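Local coordinates for protein pectate lyase/Amb allergen (Acidovorax citrulli, PDB 4HWV) that probably cleaves pectate, a plant cell-wall polysaccharide, as a secreted calcium-binding lyase of polysaccharide lyase family 1, at residues Leu348-Tyr353 with Ala379-Val384; Phe424-Thr429 with Asp437-Val442. All coordinates share one frame; numbering follows the deposited sequence.

Interaction 1: residues Leu348-Tyr353 with Ala379-Val384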
loop_
_atom_site.group_PDB
_atom_site.type_symbol
_atom_site.label_atom_id
_atom_site.label_comp_id
_atom_site.label_asym_id
_atom_site.label_seq_id
_atom_site.Cartn_x
_atom_site.Cartn_y
_atom_site.Cartn_z
ATOM N N LEU A 348 28.370 5.050 9.136
ATOM C CA LEU A 348 27.143 5.694 8.636
ATOM C C LEU A 348 27.440 7.175 8.533
ATOM O O LEU A 348 27.698 7.824 9.543
ATOM C CB LEU A 348 25.950 5.492 9.587
ATOM C CG LEU A 348 25.599 4.025 9.864
ATOM C CD1 LEU A 348 26.176 3.576 11.203
ATOM C CD2 LEU A 348 24.090 3.785 9.780
ATOM N N TYR A 349 27.453 7.703 7.316
ATOM C CA TYR A 349 27.688 9.126 7.153
ATOM C C TYR A 349 26.737 9.785 6.170
ATOM O O TYR A 349 26.334 9.179 5.188
ATOM C CB TYR A 349 29.156 9.436 6.795
ATOM C CG TYR A 349 29.675 9.030 5.425
ATOM C CD1 TYR A 349 30.175 7.750 5.187
ATOM C CD2 TYR A 349 29.738 9.954 4.377
ATOM C CE1 TYR A 349 30.706 7.411 3.947
ATOM C CE2 TYR A 349 30.252 9.607 3.135
ATOM C CZ TYR A 349 30.732 8.345 2.931
ATOM O OH TYR A 349 31.246 8.000 1.688
ATOM N N ASN A 350 26.350 11.022 6.469
ATOM C CA ASN A 350 25.533 11.799 5.537
ATOM C C ASN A 350 24.259 11.058 5.131
ATOM O O ASN A 350 23.907 11.010 3.948
ATOM C CB ASN A 350 26.317 12.193 4.273
ATOM C CG ASN A 350 27.410 13.228 4.523
ATOM O OD1 ASN A 350 28.369 13.266 3.772
ATOM N ND2 ASN A 350 27.238 14.112 5.525
ATOM N N ASN A 351 23.579 10.476 6.111
ATOM C CA ASN A 351 22.237 9.952 5.880
ATOM C C ASN A 351 21.207 10.903 6.484
ATOM O O ASN A 351 21.527 11.671 7.395
ATOM C CB ASN A 351 22.087 8.565 6.503
ATOM C CG ASN A 351 23.110 7.599 5.980
ATOM O OD1 ASN A 351 23.024 7.141 4.833
ATOM N ND2 ASN A 351 24.122 7.312 6.794
ATOM N N TYR A 352 19.995 10.869 5.940
ATOM C CA TYR A 352 18.882 11.660 6.454
ATOM C C TYR A 352 17.829 10.707 6.995
ATOM O O TYR A 352 17.216 9.948 6.236
ATOM C CB TYR A 352 18.279 12.510 5.337
ATOM C CG TYR A 352 17.039 13.285 5.721
ATOM C CD1 TYR A 352 16.871 13.800 7.003
ATOM C CD2 TYR A 352 16.052 13.541 4.786
ATOM C CE1 TYR A 352 15.739 14.521 7.342
ATOM C CE2 TYR A 352 14.911 14.260 5.118
ATOM C CZ TYR A 352 14.770 14.749 6.399
ATOM O OH TYR A 352 13.656 15.489 6.733
ATOM N N TYR A 353 17.638 10.745 8.312
ATOM C CA TYR A 353 16.593 9.992 8.989
ATOM C C TYR A 353 15.390 10.898 9.160
ATOM O O TYR A 353 15.523 12.027 9.638
ATOM C CB TYR A 353 17.063 9.593 10.377
ATOM C CG TYR A 353 18.227 8.632 10.447
ATOM C CD1 TYR A 353 19.554 9.068 10.302
ATOM C CD2 TYR A 353 18.007 7.286 10.720
ATOM C CE1 TYR A 353 20.614 8.168 10.418
ATOM C CE2 TYR A 353 19.052 6.388 10.830
ATOM C CZ TYR A 353 20.352 6.829 10.693
ATOM O OH TYR A 353 21.395 5.940 10.811
ATOM N N ALA A 379 29.750 7.218 13.130
ATOM C CA ALA A 379 28.638 7.989 12.557
ATOM C C ALA A 379 29.052 9.437 12.359
ATOM O O ALA A 379 29.452 10.092 13.312
ATOM C CB ALA A 379 27.427 7.928 13.486
ATOM N N GLU A 380 28.930 9.944 11.134
ATOM C CA GLU A 380 29.353 11.316 10.845
ATOM C C GLU A 380 28.327 12.082 10.025
ATOM O O GLU A 380 27.870 11.599 8.981
ATOM C CB GLU A 380 30.690 11.325 10.091
ATOM C CG GLU A 380 31.859 10.850 10.949
ATOM C CD GLU A 380 33.104 10.528 10.158
ATOM O OE1 GLU A 380 32.985 9.882 9.101
ATOM O OE2 GLU A 380 34.202 10.903 10.615
ATOM N N ASN A 381 28.015 13.296 10.480
ATOM C CA ASN A 381 27.198 14.237 9.706
ATOM C C ASN A 381 25.891 13.636 9.188
ATOM O O ASN A 381 25.519 13.803 8.022
ATOM C CB ASN A 381 28.012 14.888 8.577
ATOM C CG ASN A 381 29.148 15.753 9.108
ATOM O OD1 ASN A 381 29.599 15.601 10.250
ATOM N ND2 ASN A 381 29.633 16.647 8.259
ATOM N N ASN A 382 25.201 12.944 10.083
ATOM C CA ASN A 382 23.854 12.457 9.800
ATOM C C ASN A 382 22.853 13.480 10.319
ATOM O O ASN A 382 23.061 14.078 11.387
ATOM C CB ASN A 382 23.611 11.111 10.477
ATOM C CG ASN A 382 24.524 10.021 9.930
ATOM O OD1 ASN A 382 24.295 9.512 8.836
ATOM N ND2 ASN A 382 25.565 9.668 10.685
ATOM N N VAL A 383 21.766 13.661 9.573
ATOM C CA VAL A 383 20.672 14.538 9.982
ATOM C C VAL A 383 19.458 13.712 10.337
ATOM O O VAL A 383 19.102 12.801 9.602
ATOM C CB VAL A 383 20.301 15.508 8.863
ATOM C CG1 VAL A 383 19.059 16.331 9.242
ATOM C CG2 VAL A 383 21.471 16.399 8.533
ATOM N N VAL A 384 18.834 14.051 11.463
ATOM C CA VAL A 384 17.637 13.375 11.922
ATOM C C VAL A 384 16.514 14.392 12.112
ATOM O O VAL A 384 16.668 15.372 12.852
ATOM C CB VAL A 384 17.894 12.617 13.264
ATOM C CG1 VAL A 384 16.639 11.863 13.720
ATOM C CG2 VAL A 384 19.093 11.694 13.142
#

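Interaction 2: residues Phe424-Thr429 with Asp437-Val442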
loop_
_atom_site.group_PDB
_atom_site.type_symbol
_atom_site.label_atom_id
_atom_site.label_comp_id
_atom_site.label_asym_id
_atom_site.label_seq_id
_atom_site.Cartn_x
_atom_site.Cartn_y
_atom_site.Cartn_z
ATOM N N PHE A 424 31.678 3.045 19.791
ATOM C CA PHE A 424 30.797 3.983 19.100
ATOM C C PHE A 424 31.451 5.353 19.022
ATOM O O PHE A 424 31.968 5.867 20.018
ATOM C CB PHE A 424 29.443 4.072 19.824
ATOM C CG PHE A 424 28.434 4.959 19.127
ATOM C CD1 PHE A 424 28.424 6.336 19.337
ATOM C CD2 PHE A 424 27.478 4.415 18.283
ATOM C CE1 PHE A 424 27.478 7.147 18.694
ATOM C CE2 PHE A 424 26.545 5.213 17.642
ATOM C CZ PHE A 424 26.551 6.583 17.841
ATOM N N TYR A 425 31.434 5.943 17.830
ATOM C CA TYR A 425 31.911 7.296 17.604
ATOM C C TYR A 425 30.836 8.050 16.845
ATOM O O TYR A 425 30.257 7.526 15.905
ATOM C CB TYR A 425 33.193 7.275 16.768
ATOM C CG TYR A 425 33.664 8.643 16.317
ATOM C CD1 TYR A 425 33.220 9.196 15.114
ATOM C CD2 TYR A 425 34.575 9.369 17.075
ATOM C CE1 TYR A 425 33.648 10.447 14.691
ATOM C CE2 TYR A 425 35.017 10.615 16.653
ATOM C CZ TYR A 425 34.551 11.149 15.458
ATOM O OH TYR A 425 34.994 12.387 15.035
ATOM N N ASP A 426 30.568 9.289 17.237
ATOM C CA ASP A 426 29.824 10.176 16.342
ATOM C C ASP A 426 30.350 11.595 16.349
ATOM O O ASP A 426 30.916 12.074 17.340
ATOM C CB ASP A 426 28.293 10.169 16.567
ATOM C CG ASP A 426 27.846 11.050 17.738
ATOM O OD1 ASP A 426 28.402 10.900 18.847
ATOM O OD2 ASP A 426 26.913 11.882 17.559
ATOM N N SER A 427 30.166 12.247 15.209
ATOM C CA SER A 427 30.474 13.655 15.057
ATOM C C SER A 427 29.449 14.253 14.102
ATOM O O SER A 427 28.982 13.577 13.179
ATOM C CB SER A 427 31.878 13.815 14.485
ATOM O OG SER A 427 32.231 15.176 14.389
ATOM N N GLY A 428 29.115 15.518 14.300
ATOM C CA GLY A 428 28.247 16.215 13.383
ATOM C C GLY A 428 26.803 15.745 13.299
ATOM O O GLY A 428 26.111 16.119 12.368
ATOM N N THR A 429 26.324 14.979 14.273
ATOM C CA THR A 429 24.930 14.554 14.256
ATOM C C THR A 429 24.029 15.758 14.510
ATOM O O THR A 429 24.270 16.530 15.452
ATOM C CB THR A 429 24.640 13.526 15.351
ATOM O OG1 THR A 429 25.528 12.414 15.186
ATOM C CG2 THR A 429 23.189 13.046 15.244
ATOM N N ASP A 437 24.642 14.741 20.723
ATOM C CA ASP A 437 25.777 13.906 21.094
ATOM C C ASP A 437 25.315 12.462 21.272
ATOM O O ASP A 437 24.896 12.064 22.355
ATOM C CB ASP A 437 26.415 14.424 22.397
ATOM C CG ASP A 437 27.698 13.693 22.769
ATOM O OD1 ASP A 437 27.982 12.625 22.185
ATOM O OD2 ASP A 437 28.429 14.212 23.647
ATOM N N LEU A 438 25.397 11.665 20.220
ATOM C CA LEU A 438 24.907 10.291 20.315
ATOM C C LEU A 438 25.810 9.443 21.191
ATOM O O LEU A 438 25.347 8.519 21.844
ATOM C CB LEU A 438 24.786 9.634 18.930
ATOM C CG LEU A 438 23.850 10.338 17.938
ATOM C CD1 LEU A 438 23.799 9.571 16.619
ATOM C CD2 LEU A 438 22.431 10.539 18.502
ATOM N N THR A 439 27.107 9.752 21.201
ATOM C CA THR A 439 28.046 8.970 22.002
ATOM C C THR A 439 27.696 9.031 23.495
ATOM O O THR A 439 27.743 8.022 24.189
ATOM C CB THR A 439 29.493 9.415 21.754
ATOM O OG1 THR A 439 29.816 9.232 20.372
ATOM C CG2 THR A 439 30.455 8.603 22.601
ATOM N N ALA A 440 27.319 10.211 23.977
ATOM C CA ALA A 440 26.901 10.358 25.366
ATOM C C ALA A 440 25.679 9.489 25.663
ATOM O O ALA A 440 25.590 8.858 26.725
ATOM C CB ALA A 440 26.634 11.827 25.695
ATOM N N ALA A 441 24.740 9.443 24.725
ATOM C CA ALA A 441 23.567 8.590 24.894
ATOM C C ALA A 441 23.954 7.118 24.922
ATOM O O ALA A 441 23.440 6.342 25.725
ATOM C CB ALA A 441 22.535 8.856 23.815
ATOM N N VAL A 442 24.882 6.732 24.055
ATOM C CA VAL A 442 25.332 5.351 24.028
ATOM C C VAL A 442 25.977 4.949 25.355
ATOM O O VAL A 442 25.732 3.849 25.861
ATOM C CB VAL A 442 26.251 5.090 22.814
ATOM C CG1 VAL A 442 26.974 3.739 22.923
ATOM C CG2 VAL A 442 25.419 5.181 21.533
HETATM O O HOH W 1 32.360 9.930 19.739
HETATM O O HOH W 2 29.851 12.873 20.122
#

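Interaction 1: residues Leu348-Tyr353 with Ala379-Val384
Leu-348 pairs in parallel with Ala-379, and its carbonyl O takes two donors from 379-384. Glu-380 N lies 2.9 Å from Leu-348 O, in the carbonyl plane. Asn-382 ND2 bonds the same O at 3.0 Å, from well above that plane. Tyr-349 sets its CB beside that of Glu-380, while its ring stacks on His-327 and His-347. Asn-350, at a turn with positive phi, donates its backbone N to Glu-380 O. Its ND2 bonds Asn-381 O at 3.0 Å, and its OD1 is held by Glu-465 N. Asn-351 and Asn-382 run side by side, amide planes 7° apart. Asn-351 N and ND2 both donate to Asn-382 OD1, each at 3.0 Å. Asn-382, its CG beside the backbone N (chi1 -64°), gives ND2 to Leu-348 O, so its flip is fixed. On the preceding coil, Asn-351 OD1 accepts from Asn-329 N and ND2 reaches Phe-326 O. Val-383 N bonds Asn-351 O, closing the turn. Tyr-352 CD1 then meets Val-383 CG1 at 4.0 Å. Tyr-353 N bonds Val-383 O, and its CD1 touches Val-384 CG2. The coplanar amides, bonded edge to edge on adjacent coils, form a rung of an asparagine ladder, as in the right-handed parallel beta-helix of pectate lyases.

Interaction 2: residues Phe424-Thr429 with Asp437-Val442
Asp-426 OD1 accepts two bonds from Thr-439. Thr-439 OG1 donates to the anti lone pair of Asp-426 OD1 at 2.7 Å. Thr-439 N meets the same Asp-426 OD1 from above the carboxylate plane at 2.9 Å. Asp-426 OD2 also has two donors. Leu-438 N reaches Asp-426 OD2 at 3.1 Å, again from above the plane. Thr-429 OG1 uses the anti lone pair of Asp-426 OD2 at 2.8 Å. The carboxylate is thus fixed in rotation. Its charge faces the first N-H groups of the helix, which probably stabilises the ionised form; Asp-437 OD1, 3.8 Å from Asp-426 OD1, would work against this. Water 1 links Asp-426 N to Thr-439 OG1. Nearer the start of the strand, Phe-424, its CG anti to the backbone N (chi1 -176°), lays its ring against the helix. Val-442 CG2 sits over the ring centre in a CH-pi contact, 3.7 Å from the centroid. Thr-439 OG1 lies at the ring edge, and Leu-438 CB touches Phe-424 CZ. Leu-438 CD1 rests on the Thr-429 side chain. Asp-437 is the N-cap, its OD1 accepting from Ala-440 N. The whole is a capped helix N-terminus tied to a beta-helix strand by a second aspartate that binds the first-turn amides.

Interaction 1 comes first along the chain and closes before interaction 2 opens. Their centres are about 11 Å apart, on the same side of the chain's centre. Strand 376-387 joins them: it pairs in parallel with strand 345-356 in interaction 1 and with strand 423-427, which belongs to interaction 2. Ala-379 N to Tyr-425 O and Asn-381 N to Ser-427 O are probable hydrogen bonds between the two. Interaction 1 thus joins stacked strands of adjacent coils. Interaction 2 sets helix 438-445 against strand 423-427, the neighbour of 376-387 in the following coil. Phe-424, Leu-438 and Val-442 also touch strands 369-371 and 399-401. Both lie away from the calcium site of Asp-227, Asp-278 and Asp-282.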